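Local coordinates for protein separin (Saccharomyces cerevisiae, PDB 5U1T) that cleaves the MCD1/SCC1 subunit of cohesin at the onset of anaphase, as a caspase-like cysteine protease that securin keeps inactive during most of the cell cycle, at residues V1361-S1364 with S1365-L1368; F1369-E1372 with C1373-F1376; T1511-I1514 with Y1515-L1519; P1076-M1079 with P1080-D1084; I1067-F1070 with S1071-D1074. One frame throughout, in Å; residues are numbered along the deposited sequence.

In the fold
Contacts 1 and 2 are buried and lie end to end on the chain that leads from strand 1353-1362 toward strand 1382-1385; they meet again where Trp1371 NE1 approaches Cys1366 O. Contacts 3, 4 and 5 are partly buried pieces of helix. Contacts 5 and 4 belong to the successive helices 1062-1072 and 1075-1088, whereas contact 3 opens helix 1513-1519 and packs against contact 4 through Tyr1515 and Leu1081. Chemistry follows place: serine hydroxyls shape the turn of contact 1, proline and tryptophan that of contact 2, a threonine hydroxyl adds to the first turn of contact 3, proline breaks the bonding in contact 4, and hydroxyls return to helix carbonyls in contact 5.

Contact 1 of 5, residues V1361-S1364 with S1365-L1368; sequences VVSS and SCHL
Ser1363 and Ser1365 meet through their hydroxyls, OG to OG at 3.0 Å, in a hydrogen bond for which either could supply the proton. Each OG sits between its own backbone N and carbonyl carbon (chi1 77° in Ser1363, 72° in Ser1365), and this keeps both hydroxyls close to the main chain, where the one-carbon arms of the two serines are enough to bring them together. The backbone here makes a beta turn with Ser1364 and Ser1365 at its corners, closed by Cys1366 N bonding to Ser1363 O at 2.8 Å. A weak bond from His1367 N to Ser1364 O, 3.4 Å long, continues the coil by one residue. Ser1364 OG hydrogen-bonds to Glu1509 OE1, while its carbonyl O receives the hydroxyl of Tyr1504. An apolar contact accompanies the polar ones: Val1362, the last residue of the strand, lays CG1 against the backbone of Cys1366 and His1367, 4.0 Å from Cys1366 CB. His1367 carries its ring away to Tyr1588, which pairs with ND1. Short hydroxyl side chains suit a reversal with many backbone polar groups close by. The chemistry thus implies a strand end that is fixed by polar bonds inside a largely buried region: the link between Ser1363 and Ser1365 and the bond of Cys1366 N hold the turn, and Glu1509, Tyr1504 and Tyr1588 tie it to the surrounding chain.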
loop_
_atom_site.group_PDB
_atom_site.type_symbol
_atom_site.label_atom_id
_atom_site.label_comp_id
_atom_site.label_asym_id
_atom_site.label_seq_id
_atom_site.Cartn_x
_atom_site.Cartn_y
_atom_site.Cartn_z
ATOM N N VAL A 1361 -25.392 -29.162 -28.067
ATOM C CA VAL A 1361 -24.422 -28.492 -27.222
ATOM C C VAL A 1361 -24.172 -27.107 -27.795
ATOM O O VAL A 1361 -23.442 -26.964 -28.775
ATOM C CB VAL A 1361 -23.124 -29.268 -27.140
ATOM C CG1 VAL A 1361 -22.121 -28.537 -26.253
ATOM C CG2 VAL A 1361 -23.392 -30.665 -26.645
ATOM N N VAL A 1362 -24.794 -26.098 -27.199
ATOM C CA VAL A 1362 -24.731 -24.744 -27.735
ATOM C C VAL A 1362 -23.754 -23.859 -26.948
ATOM O O VAL A 1362 -23.922 -23.634 -25.744
ATOM C CB VAL A 1362 -26.131 -24.097 -27.749
ATOM C CG1 VAL A 1362 -26.066 -22.689 -28.324
ATOM C CG2 VAL A 1362 -27.101 -24.976 -28.565
ATOM N N SER A 1363 -22.718 -23.382 -27.632
ATOM C CA SER A 1363 -21.713 -22.533 -26.997
ATOM C C SER A 1363 -22.347 -21.204 -26.615
ATOM O O SER A 1363 -23.320 -20.782 -27.240
ATOM C CB SER A 1363 -20.521 -22.305 -27.926
ATOM O OG SER A 1363 -20.834 -21.356 -28.938
ATOM N N SER A 1364 -21.806 -20.549 -25.593
ATOM C CA SER A 1364 -22.347 -19.272 -25.146
ATOM C C SER A 1364 -22.413 -18.248 -26.296
ATOM O O SER A 1364 -23.351 -17.451 -26.372
ATOM C CB SER A 1364 -21.525 -18.716 -23.956
ATOM O OG SER A 1364 -20.198 -18.326 -24.305
ATOM N N SER A 1365 -21.443 -18.284 -27.206
ATOM C CA SER A 1365 -21.460 -17.336 -28.308
ATOM C C SER A 1365 -22.634 -17.591 -29.251
ATOM O O SER A 1365 -23.086 -16.669 -29.937
ATOM C CB SER A 1365 -20.152 -17.375 -29.088
ATOM O OG SER A 1365 -20.046 -18.559 -29.846
ATOM N N CYS A 1366 -23.142 -18.825 -29.276
ATOM C CA CYS A 1366 -24.224 -19.168 -30.190
ATOM C C CYS A 1366 -25.597 -19.252 -29.525
ATOM O O CYS A 1366 -26.599 -19.470 -30.193
ATOM C CB CYS A 1366 -23.925 -20.502 -30.880
ATOM S SG CYS A 1366 -22.480 -20.503 -31.965
ATOM N N HIS A 1367 -25.642 -19.079 -28.212
ATOM C CA HIS A 1367 -26.882 -19.207 -27.467
ATOM C C HIS A 1367 -28.041 -18.330 -27.953
ATOM O O HIS A 1367 -29.187 -18.785 -28.004
ATOM C CB HIS A 1367 -26.630 -18.900 -26.012
ATOM C CG HIS A 1367 -27.867 -18.537 -25.263
ATOM N ND1 HIS A 1367 -28.627 -19.469 -24.592
ATOM C CD2 HIS A 1367 -28.487 -17.346 -25.088
ATOM C CE1 HIS A 1367 -29.654 -18.865 -24.022
ATOM N NE2 HIS A 1367 -29.594 -17.578 -24.309
ATOM N N LEU A 1368 -27.757 -17.077 -28.291
ATOM C CA LEU A 1368 -28.818 -16.137 -28.653
ATOM C C LEU A 1368 -29.618 -16.556 -29.869
ATOM O O LEU A 1368 -30.791 -16.221 -29.964
ATOM C CB LEU A 1368 -28.258 -14.731 -28.898
ATOM C CG LEU A 1368 -27.302 -14.451 -30.070
ATOM C CD1 LEU A 1368 -27.277 -12.951 -30.424
ATOM C CD2 LEU A 1368 -25.889 -14.958 -29.767
#

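Contact 2 of 5, residues F1369-E1372 with C1373-F1376; sequences FPWE and CLSF
Pro1370, whose carbonyl O takes the N-H of Cys1373 at 3.0 Å, is also the centre of an inverse gamma turn, so the chain makes two tight bends that overlap at Pro1370 and Trp1371. The gamma turn is closed by a weak bond from Trp1371 N to Phe1369 O. Leu1374 N then bonds to Trp1371 O at 2.9 Å, and the two successive three-residue steps give this short piece its 3-10 character. Trp1371 and Leu1374 lie side by side and point the same way; the leucine brings CD1 to the edge of the indole, in its plane and 3.8 Å from CE3. One face of the indole is met by Phe1369 CB, and its NE1 bonds to Cys1366 O. Glu1372 forms a salt bridge with Arg1384, which suits a carboxylate in a buried place. Around the turn, Phe1369 packs on helix 1180-1198 at Ala1183, Pro1370 and Leu1374 touch helix 1209-1237, and Glu1372 reaches strand 1382-1385.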
loop_
_atom_site.group_PDB
_atom_site.type_symbol
_atom_site.label_atom_id
_atom_site.label_comp_id
_atom_site.label_asym_id
_atom_site.label_seq_id
_atom_site.Cartn_x
_atom_site.Cartn_y
_atom_site.Cartn_z
ATOM N N PHE A 1369 -29.003 -17.266 -30.811
ATOM C CA PHE A 1369 -29.720 -17.662 -32.029
ATOM C C PHE A 1369 -30.779 -18.717 -31.727
ATOM O O PHE A 1369 -30.517 -19.698 -31.039
ATOM C CB PHE A 1369 -28.752 -18.181 -33.102
ATOM C CG PHE A 1369 -27.981 -17.097 -33.798
ATOM C CD1 PHE A 1369 -28.569 -16.342 -34.806
ATOM C CD2 PHE A 1369 -26.654 -16.821 -33.439
ATOM C CE1 PHE A 1369 -27.848 -15.324 -35.459
ATOM C CE2 PHE A 1369 -25.928 -15.799 -34.083
ATOM C CZ PHE A 1369 -26.532 -15.055 -35.095
ATOM N N PRO A 1370 -31.992 -18.505 -32.239
ATOM C CA PRO A 1370 -33.068 -19.486 -32.087
ATOM C C PRO A 1370 -32.898 -20.637 -33.077
ATOM O O PRO A 1370 -33.696 -20.777 -34.002
ATOM C CB PRO A 1370 -34.322 -18.671 -32.387
ATOM C CG PRO A 1370 -33.850 -17.621 -33.344
ATOM C CD PRO A 1370 -32.430 -17.302 -32.965
ATOM N N TRP A 1371 -31.860 -21.446 -32.876
ATOM C CA TRP A 1371 -31.512 -22.513 -33.805
ATOM C C TRP A 1371 -32.699 -23.423 -34.089
ATOM O O TRP A 1371 -32.945 -23.812 -35.235
ATOM C CB TRP A 1371 -30.343 -23.345 -33.269
ATOM C CG TRP A 1371 -29.092 -22.564 -33.107
ATOM C CD1 TRP A 1371 -28.508 -22.195 -31.932
ATOM C CD2 TRP A 1371 -28.268 -22.029 -34.149
ATOM N NE1 TRP A 1371 -27.381 -21.476 -32.178
ATOM C CE2 TRP A 1371 -27.206 -21.355 -33.528
ATOM C CE3 TRP A 1371 -28.318 -22.066 -35.550
ATOM C CZ2 TRP A 1371 -26.197 -20.716 -34.256
ATOM C CZ3 TRP A 1371 -27.310 -21.424 -36.274
ATOM C CH2 TRP A 1371 -26.274 -20.761 -35.623
ATOM N N GLU A 1372 -33.442 -23.730 -33.033
ATOM C CA GLU A 1372 -34.514 -24.704 -33.097
ATOM C C GLU A 1372 -35.616 -24.282 -34.062
ATOM O O GLU A 1372 -36.482 -25.072 -34.390
ATOM C CB GLU A 1372 -35.092 -24.949 -31.697
ATOM C CG GLU A 1372 -34.074 -25.508 -30.689
ATOM C CD GLU A 1372 -33.292 -24.420 -29.922
ATOM O OE1 GLU A 1372 -33.285 -23.248 -30.360
ATOM O OE2 GLU A 1372 -32.691 -24.741 -28.872
ATOM N N CYS A 1373 -35.574 -23.053 -34.557
ATOM C CA CYS A 1373 -36.616 -22.621 -35.468
ATOM C C CYS A 1373 -36.193 -22.622 -36.941
ATOM O O CYS A 1373 -37.004 -22.337 -37.826
ATOM C CB CYS A 1373 -37.119 -21.256 -35.027
ATOM S SG CYS A 1373 -38.019 -21.427 -33.413
ATOM N N LEU A 1374 -34.938 -22.976 -37.211
ATOM C CA LEU A 1374 -34.518 -23.272 -38.583
ATOM C C LEU A 1374 -35.379 -24.416 -39.155
ATOM O O LEU A 1374 -35.760 -25.341 -38.425
ATOM C CB LEU A 1374 -33.029 -23.624 -38.628
ATOM C CG LEU A 1374 -32.128 -22.454 -38.227
ATOM C CD1 LEU A 1374 -30.649 -22.771 -38.413
ATOM C CD2 LEU A 1374 -32.516 -21.210 -38.995
ATOM N N SER A 1375 -35.697 -24.346 -40.445
ATOM C CA SER A 1375 -36.677 -25.272 -41.027
ATOM C C SER A 1375 -36.283 -26.752 -40.884
ATOM O O SER A 1375 -37.157 -27.615 -40.749
ATOM C CB SER A 1375 -36.913 -24.947 -42.499
ATOM O OG SER A 1375 -35.739 -25.177 -43.254
ATOM N N PHE A 1376 -34.982 -27.033 -40.879
ATOM C CA PHE A 1376 -34.517 -28.395 -40.674
ATOM C C PHE A 1376 -34.363 -28.774 -39.198
ATOM O O PHE A 1376 -33.955 -29.880 -38.889
ATOM C CB PHE A 1376 -33.198 -28.625 -41.417
ATOM C CG PHE A 1376 -32.067 -27.699 -41.010
ATOM C CD1 PHE A 1376 -31.207 -28.041 -39.976
ATOM C CD2 PHE A 1376 -31.832 -26.515 -41.703
ATOM C CE1 PHE A 1376 -30.140 -27.189 -39.607
ATOM C CE2 PHE A 1376 -30.774 -25.660 -41.341
ATOM C CZ PHE A 1376 -29.929 -26.001 -40.300
#

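Contact 3 of 5, residues T1511-I1514 with Y1515-L1519; sequences TGTI and YTYLL
Thr1513 O is gripped by two hydrogen bonds, from Thr1516 OG1 at 3.0 Å and from Tyr1517 N at 3.3 Å, both arriving from the same face of the carbonyl plane. The hydroxyl of Thr1516 can reach back because OG1 lies between that residue's backbone N and carbonyl carbon (chi1 86°). A valine in place of Thr1516 would probably leave Thr1513 O with the N-H of Tyr1517 alone out of this pair, and the first turn less firmly held. Two further backbone bonds are weak: Tyr1515 N to the carbonyl O of Gly1512, the N-cap residue, and Leu1518 N to Ile1514 O. Apolar contact runs along one side of the helix, where Thr1513 and Tyr1517 lie alongside each other and CG2 of the threonine meets CE1 of the ring at 3.5 Å. Their polar ends find partners in other parts of the chain, Thr1513 OG1 at Glu1475 and Tyr1517 OH at Gly1473. The helix links strands 1492-1494 and 1524-1528 in a beta-alpha-beta unit, with the Thr1513 side chain about 11 Å from that of Cys1497, the probable catalytic cysteine. Tyr1517 packs on strand 1492-1494, Ile1514 and Leu1518 touch Tyr1588 of strand 1585-1589, and Tyr1515 faces helix 1075-1088.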
loop_
_atom_site.group_PDB
_atom_site.type_symbol
_atom_site.label_atom_id
_atom_site.label_comp_id
_atom_site.label_asym_id
_atom_site.label_seq_id
_atom_site.Cartn_x
_atom_site.Cartn_y
_atom_site.Cartn_z
ATOM N N THR A 1511 -23.782 -14.505 -18.616
ATOM C CA THR A 1511 -24.631 -15.353 -17.788
ATOM C C THR A 1511 -26.052 -14.860 -17.743
ATOM O O THR A 1511 -26.377 -13.787 -18.257
ATOM C CB THR A 1511 -24.139 -15.477 -16.330
ATOM O OG1 THR A 1511 -24.868 -16.541 -15.688
ATOM C CG2 THR A 1511 -24.335 -14.144 -15.551
ATOM N N GLY A 1512 -26.879 -15.653 -17.081
ATOM C CA GLY A 1512 -28.311 -15.478 -17.103
ATOM C C GLY A 1512 -28.896 -16.607 -16.287
ATOM O O GLY A 1512 -28.184 -17.497 -15.818
ATOM N N THR A 1513 -30.168 -16.457 -15.981
ATOM C CA THR A 1513 -30.921 -17.332 -15.115
ATOM C C THR A 1513 -30.863 -18.782 -15.439
ATOM O O THR A 1513 -30.961 -19.642 -14.605
ATOM C CB THR A 1513 -32.372 -16.910 -15.199
ATOM O OG1 THR A 1513 -32.468 -15.532 -14.855
ATOM C CG2 THR A 1513 -33.188 -17.702 -14.271
ATOM N N ILE A 1514 -30.699 -19.022 -16.699
ATOM C CA ILE A 1514 -30.663 -20.337 -17.294
ATOM C C ILE A 1514 -29.492 -21.223 -16.800
ATOM O O ILE A 1514 -29.699 -22.348 -16.339
ATOM C CB ILE A 1514 -30.607 -20.142 -18.797
ATOM C CG1 ILE A 1514 -30.406 -21.478 -19.488
ATOM C CG2 ILE A 1514 -29.597 -18.987 -19.160
ATOM C CD1 ILE A 1514 -31.611 -22.262 -19.365
ATOM N N TYR A 1515 -28.296 -20.670 -16.814
ATOM C CA TYR A 1515 -27.120 -21.380 -16.353
ATOM C C TYR A 1515 -27.154 -21.603 -14.863
ATOM O O TYR A 1515 -26.610 -22.573 -14.372
ATOM C CB TYR A 1515 -25.860 -20.577 -16.642
ATOM C CG TYR A 1515 -25.335 -20.658 -18.042
ATOM C CD1 TYR A 1515 -25.868 -21.524 -18.958
ATOM C CD2 TYR A 1515 -24.304 -19.849 -18.446
ATOM C CE1 TYR A 1515 -25.385 -21.580 -20.240
ATOM C CE2 TYR A 1515 -23.817 -19.899 -19.721
ATOM C CZ TYR A 1515 -24.359 -20.769 -20.608
ATOM O OH TYR A 1515 -23.860 -20.814 -21.868
ATOM N N THR A 1516 -27.762 -20.686 -14.133
ATOM C CA THR A 1516 -27.812 -20.842 -12.698
ATOM C C THR A 1516 -28.649 -22.041 -12.306
ATOM O O THR A 1516 -28.252 -22.798 -11.449
ATOM C CB THR A 1516 -28.252 -19.572 -11.973
ATOM O OG1 THR A 1516 -29.667 -19.527 -11.917
ATOM C CG2 THR A 1516 -27.768 -18.377 -12.687
ATOM N N TYR A 1517 -29.787 -22.238 -12.944
ATOM C CA TYR A 1517 -30.604 -23.379 -12.620
ATOM C C TYR A 1517 -29.843 -24.632 -12.918
ATOM O O TYR A 1517 -29.813 -25.536 -12.118
ATOM C CB TYR A 1517 -31.898 -23.377 -13.387
ATOM C CG TYR A 1517 -32.963 -22.524 -12.779
ATOM C CD1 TYR A 1517 -32.789 -21.175 -12.652
ATOM C CD2 TYR A 1517 -34.145 -23.065 -12.350
ATOM C CE1 TYR A 1517 -33.764 -20.382 -12.110
ATOM C CE2 TYR A 1517 -35.123 -22.277 -11.801
ATOM C CZ TYR A 1517 -34.921 -20.936 -11.687
ATOM O OH TYR A 1517 -35.880 -20.140 -11.140
ATOM N N LEU A 1518 -29.216 -24.697 -14.073
ATOM C CA LEU A 1518 -28.477 -25.907 -14.403
ATOM C C LEU A 1518 -27.494 -26.224 -13.293
ATOM O O LEU A 1518 -27.336 -27.379 -12.898
ATOM C CB LEU A 1518 -27.755 -25.749 -15.737
ATOM C CG LEU A 1518 -28.667 -25.870 -16.953
ATOM C CD1 LEU A 1518 -27.927 -25.577 -18.260
ATOM C CD2 LEU A 1518 -29.252 -27.257 -16.964
ATOM N N LEU A 1519 -26.857 -25.181 -12.774
ATOM C CA LEU A 1519 -25.856 -25.350 -11.733
ATOM C C LEU A 1519 -26.486 -25.709 -10.383
ATOM O O LEU A 1519 -25.834 -26.298 -9.525
ATOM C CB LEU A 1519 -25.008 -24.087 -11.604
ATOM C CG LEU A 1519 -24.046 -23.862 -12.768
ATOM C CD1 LEU A 1519 -23.270 -22.576 -12.560
ATOM C CD2 LEU A 1519 -23.108 -25.050 -12.890
#

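Contact 4 of 5, residues P1076-M1079 with P1080-D1084; sequences PRHM and PLLFD
Pro1080 sets its ring against the turn before it, with CG 3.4 Å from Pro1076 O. A proline nitrogen has no hydrogen to give, so that carbonyl cannot make the usual helical bond and turns instead to Asn1036 ND2. Normal bonding resumes two residues on, with Leu1082 N on His1078 O at 3.0 Å and Phe1083 N on Met1079 O at 3.1 Å. The tightly packed part is centred on Met1079, a buried side chain whose unbranched chain bends at both chi2 and chi3, so that CE comes within 4.2 Å of Phe1083 CE2. Next to it the buried His1078 has its CG anti to the backbone N (chi1 171°), and this swings the imidazole forward along the helix until Leu1082 CB rests over one ring face. The ring's NE2, 4.1 Å from Leu1082 CD2, is held by Glu1114, which fixes how the imidazole is turned. The other side is looser and partly exposed. There Leu1081 lays CD1 near Arg1077 O and meets the neighbouring Tyr1515, while Arg1077 itself reaches back to a salt bridge with Asp1074 and a cation-pi contact with Tyr1388. A long, charged arginine suits a partly exposed place from which it can reach both. The whole is a proline-kinked alpha-helix: the i to i+4 bonds to the nitrogens of Pro1080 and Leu1081 are missing, and the helix bends there.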
loop_
_atom_site.group_PDB
_atom_site.type_symbol
_atom_site.label_atom_id
_atom_site.label_comp_id
_atom_site.label_asym_id
_atom_site.label_seq_id
_atom_site.Cartn_x
_atom_site.Cartn_y
_atom_site.Cartn_z
ATOM N N PRO A 1076 -13.189 -25.435 -22.617
ATOM C CA PRO A 1076 -13.564 -24.041 -22.369
ATOM C C PRO A 1076 -15.063 -23.838 -22.209
ATOM O O PRO A 1076 -15.473 -22.739 -21.875
ATOM C CB PRO A 1076 -13.087 -23.319 -23.626
ATOM C CG PRO A 1076 -12.327 -24.341 -24.415
ATOM C CD PRO A 1076 -12.875 -25.644 -24.036
ATOM N N ARG A 1077 -15.868 -24.853 -22.502
ATOM C CA ARG A 1077 -17.299 -24.758 -22.253
ATOM C C ARG A 1077 -17.596 -25.079 -20.788
ATOM O O ARG A 1077 -18.478 -24.491 -20.172
ATOM C CB ARG A 1077 -18.077 -25.704 -23.179
ATOM C CG ARG A 1077 -18.168 -25.223 -24.621
ATOM C CD ARG A 1077 -19.135 -26.047 -25.436
ATOM N NE ARG A 1077 -18.716 -27.437 -25.604
ATOM C CZ ARG A 1077 -18.389 -27.983 -26.775
ATOM N NH1 ARG A 1077 -18.412 -27.247 -27.885
ATOM N NH2 ARG A 1077 -18.036 -29.264 -26.839
ATOM N N HIS A 1078 -16.818 -26.010 -20.246
ATOM C CA HIS A 1078 -17.008 -26.561 -18.924
ATOM C C HIS A 1078 -16.360 -25.710 -17.801
ATOM O O HIS A 1078 -16.984 -25.461 -16.762
ATOM C CB HIS A 1078 -16.450 -27.986 -18.922
ATOM C CG HIS A 1078 -16.380 -28.617 -17.569
ATOM N ND1 HIS A 1078 -17.506 -28.961 -16.853
ATOM C CD2 HIS A 1078 -15.321 -28.976 -16.808
ATOM C CE1 HIS A 1078 -17.139 -29.501 -15.702
ATOM N NE2 HIS A 1078 -15.820 -29.528 -15.654
ATOM N N MET A 1079 -15.114 -25.277 -18.023
ATOM C CA MET A 1079 -14.317 -24.564 -17.030
ATOM C C MET A 1079 -14.992 -23.309 -16.448
ATOM O O MET A 1079 -14.945 -23.103 -15.254
ATOM C CB MET A 1079 -12.958 -24.188 -17.618
ATOM C CG MET A 1079 -12.024 -25.356 -17.852
ATOM S SD MET A 1079 -11.905 -26.508 -16.465
ATOM C CE MET A 1079 -10.475 -25.917 -15.553
ATOM N N PRO A 1080 -15.623 -22.465 -17.277
ATOM C CA PRO A 1080 -16.292 -21.342 -16.617
ATOM C C PRO A 1080 -17.436 -21.772 -15.705
ATOM O O PRO A 1080 -17.632 -21.165 -14.666
ATOM C CB PRO A 1080 -16.839 -20.522 -17.784
ATOM C CG PRO A 1080 -16.095 -20.983 -18.976
ATOM C CD PRO A 1080 -15.753 -22.394 -18.740
ATOM N N LEU A 1081 -18.191 -22.792 -16.087
ATOM C CA LEU A 1081 -19.351 -23.191 -15.293
ATOM C C LEU A 1081 -18.923 -23.811 -13.970
ATOM O O LEU A 1081 -19.522 -23.551 -12.937
ATOM C CB LEU A 1081 -20.241 -24.159 -16.085
ATOM C CG LEU A 1081 -20.825 -23.562 -17.368
ATOM C CD1 LEU A 1081 -21.380 -24.661 -18.318
ATOM C CD2 LEU A 1081 -21.891 -22.530 -17.061
ATOM N N LEU A 1082 -17.879 -24.623 -14.001
ATOM C CA LEU A 1082 -17.404 -25.260 -12.795
ATOM C C LEU A 1082 -16.815 -24.216 -11.849
ATOM O O LEU A 1082 -17.040 -24.262 -10.640
ATOM C CB LEU A 1082 -16.371 -26.327 -13.121
ATOM C CG LEU A 1082 -15.825 -27.052 -11.899
ATOM C CD1 LEU A 1082 -16.804 -28.091 -11.353
ATOM C CD2 LEU A 1082 -14.506 -27.680 -12.250
ATOM N N PHE A 1083 -16.065 -23.274 -12.400
ATOM C CA PHE A 1083 -15.499 -22.209 -11.583
ATOM C C PHE A 1083 -16.616 -21.423 -10.924
ATOM O O PHE A 1083 -16.533 -21.087 -9.747
ATOM C CB PHE A 1083 -14.605 -21.287 -12.412
ATOM C CG PHE A 1083 -13.176 -21.715 -12.436
ATOM C CD1 PHE A 1083 -12.531 -22.074 -11.259
ATOM C CD2 PHE A 1083 -12.476 -21.785 -13.624
ATOM C CE1 PHE A 1083 -11.215 -22.479 -11.269
ATOM C CE2 PHE A 1083 -11.156 -22.188 -13.636
ATOM C CZ PHE A 1083 -10.527 -22.537 -12.455
ATOM N N ASP A 1084 -17.668 -21.160 -11.692
ATOM C CA ASP A 1084 -18.830 -20.465 -11.172
ATOM C C ASP A 1084 -19.415 -21.221 -9.996
ATOM O O ASP A 1084 -19.662 -20.635 -8.944
ATOM C CB ASP A 1084 -19.897 -20.292 -12.246
ATOM C CG ASP A 1084 -21.048 -19.439 -11.773
ATOM O OD1 ASP A 1084 -21.926 -19.950 -11.051
ATOM O OD2 ASP A 1084 -21.074 -18.239 -12.099
#

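Contact 5 of 5, residues I1067-F1070 with S1071-D1074; sequences ITNF and SLTD
Thr1073 brings its OG1 to 2.8 Å from Phe1070 O and 3.1 Å from Asn1069 O; it has one proton for the two carbonyls, and which of them receives it is not settled. The hydroxyl gets there because it lies between the threonine's own backbone N and carbonyl carbon (chi1 49°), which folds it back over the preceding turn. Thr1073 N adds a bond to Asn1069 O at 3.1 Å. If a valine stood here in place of Thr1073, the carbonyls of Asn1069 and Phe1070 would probably be left without the hydroxyl they share, and this turn would be less firmly held. Ser1071 acts in a similar but weaker way: its N bonds to Ile1067 O at 3.2 Å, and its OG makes at best weak bonds, to Ile1067 O or Thr1068 O. Leu1072 N likewise bonds to Thr1068 O. Side chains add little across the turn; Asn1069 and Thr1073 cross at about a right angle, with Asn1069 OD1 4.2 Å from Thr1073 CG2. Farther out, Ser1046 of helix 1036-1054 takes ND2 of Asn1069, and Leu1072 packs on the same helix. On another side Phe1070 rests on Tyr1388, and Asp1074 OD1, engaged by Arg1077, also accepts the backbone N-H of Tyr1388. Small hydroxyl residues suit these positions because each can turn back to carbonyls one turn earlier. The chemistry implies a helix whose turns here draw on side-chain as well as backbone donors.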
loop_
_atom_site.group_PDB
_atom_site.type_symbol
_atom_site.label_atom_id
_atom_site.label_comp_id
_atom_site.label_asym_id
_atom_site.label_seq_id
_atom_site.Cartn_x
_atom_site.Cartn_y
_atom_site.Cartn_z
ATOM N N ILE A 1067 -10.729 -37.614 -30.940
ATOM C CA ILE A 1067 -11.283 -37.755 -29.597
ATOM C C ILE A 1067 -10.725 -36.710 -28.612
ATOM O O ILE A 1067 -11.494 -36.005 -27.941
ATOM C CB ILE A 1067 -11.018 -39.156 -29.047
ATOM C CG1 ILE A 1067 -11.824 -40.176 -29.847
ATOM C CG2 ILE A 1067 -11.366 -39.229 -27.572
ATOM C CD1 ILE A 1067 -11.585 -41.588 -29.425
ATOM N N THR A 1068 -9.400 -36.601 -28.530
ATOM C CA THR A 1068 -8.816 -35.646 -27.612
ATOM C C THR A 1068 -9.212 -34.241 -28.061
ATOM O O THR A 1068 -9.416 -33.367 -27.231
ATOM C CB THR A 1068 -7.265 -35.772 -27.490
ATOM O OG1 THR A 1068 -6.618 -34.954 -28.465
ATOM C CG2 THR A 1068 -6.786 -37.211 -27.619
ATOM N N ASN A 1069 -9.441 -34.041 -29.335
ATOM C CA ASN A 1069 -9.843 -32.732 -29.773
ATOM C C ASN A 1069 -11.269 -32.411 -29.429
ATOM O O ASN A 1069 -11.619 -31.293 -29.186
ATOM C CB ASN A 1069 -9.642 -32.602 -31.254
ATOM C CG ASN A 1069 -9.011 -31.306 -31.617
ATOM O OD1 ASN A 1069 -9.685 -30.311 -31.737
ATOM N ND2 ASN A 1069 -7.716 -31.301 -31.759
ATOM N N PHE A 1070 -12.109 -33.412 -29.432
ATOM C CA PHE A 1070 -13.503 -33.227 -29.045
ATOM C C PHE A 1070 -13.609 -32.762 -27.590
ATOM O O PHE A 1070 -14.367 -31.838 -27.272
ATOM C CB PHE A 1070 -14.294 -34.524 -29.238
ATOM C CG PHE A 1070 -15.178 -34.544 -30.461
ATOM C CD1 PHE A 1070 -14.654 -34.331 -31.730
ATOM C CD2 PHE A 1070 -16.533 -34.832 -30.349
ATOM C CE1 PHE A 1070 -15.473 -34.376 -32.860
ATOM C CE2 PHE A 1070 -17.359 -34.884 -31.492
ATOM C CZ PHE A 1070 -16.821 -34.646 -32.734
ATOM N N SER A 1071 -12.851 -33.398 -26.704
ATOM C CA SER A 1071 -12.901 -33.008 -25.314
ATOM C C SER A 1071 -12.063 -31.758 -25.060
ATOM O O SER A 1071 -12.320 -31.043 -24.101
ATOM C CB SER A 1071 -12.472 -34.156 -24.395
ATOM O OG SER A 1071 -11.309 -34.810 -24.847
ATOM N N LEU A 1072 -11.090 -31.464 -25.914
ATOM C CA LEU A 1072 -10.358 -30.196 -25.793
ATOM C C LEU A 1072 -11.298 -29.016 -26.039
ATOM O O LEU A 1072 -11.222 -28.005 -25.353
ATOM C CB LEU A 1072 -9.178 -30.138 -26.767
ATOM C CG LEU A 1072 -8.002 -29.150 -26.634
ATOM C CD1 LEU A 1072 -7.154 -29.159 -27.890
ATOM C CD2 LEU A 1072 -8.396 -27.731 -26.329
ATOM N N THR A 1073 -12.179 -29.140 -27.029
ATOM C CA THR A 1073 -13.072 -28.036 -27.391
ATOM C C THR A 1073 -14.191 -27.913 -26.361
ATOM O O THR A 1073 -14.916 -26.929 -26.337
ATOM C CB THR A 1073 -13.693 -28.233 -28.794
ATOM O OG1 THR A 1073 -14.213 -29.554 -28.866
ATOM C CG2 THR A 1073 -12.668 -28.086 -29.885
ATOM N N ASP A 1074 -14.327 -28.932 -25.523
ATOM C CA ASP A 1074 -15.342 -28.947 -24.481
ATOM C C ASP A 1074 -14.850 -28.294 -23.172
ATOM O O ASP A 1074 -15.643 -27.717 -22.421
ATOM C CB ASP A 1074 -15.787 -30.377 -24.206
ATOM C CG ASP A 1074 -17.054 -30.437 -23.388
ATOM O OD1 ASP A 1074 -18.007 -29.707 -23.740
ATOM O OD2 ASP A 1074 -17.096 -31.207 -22.402
#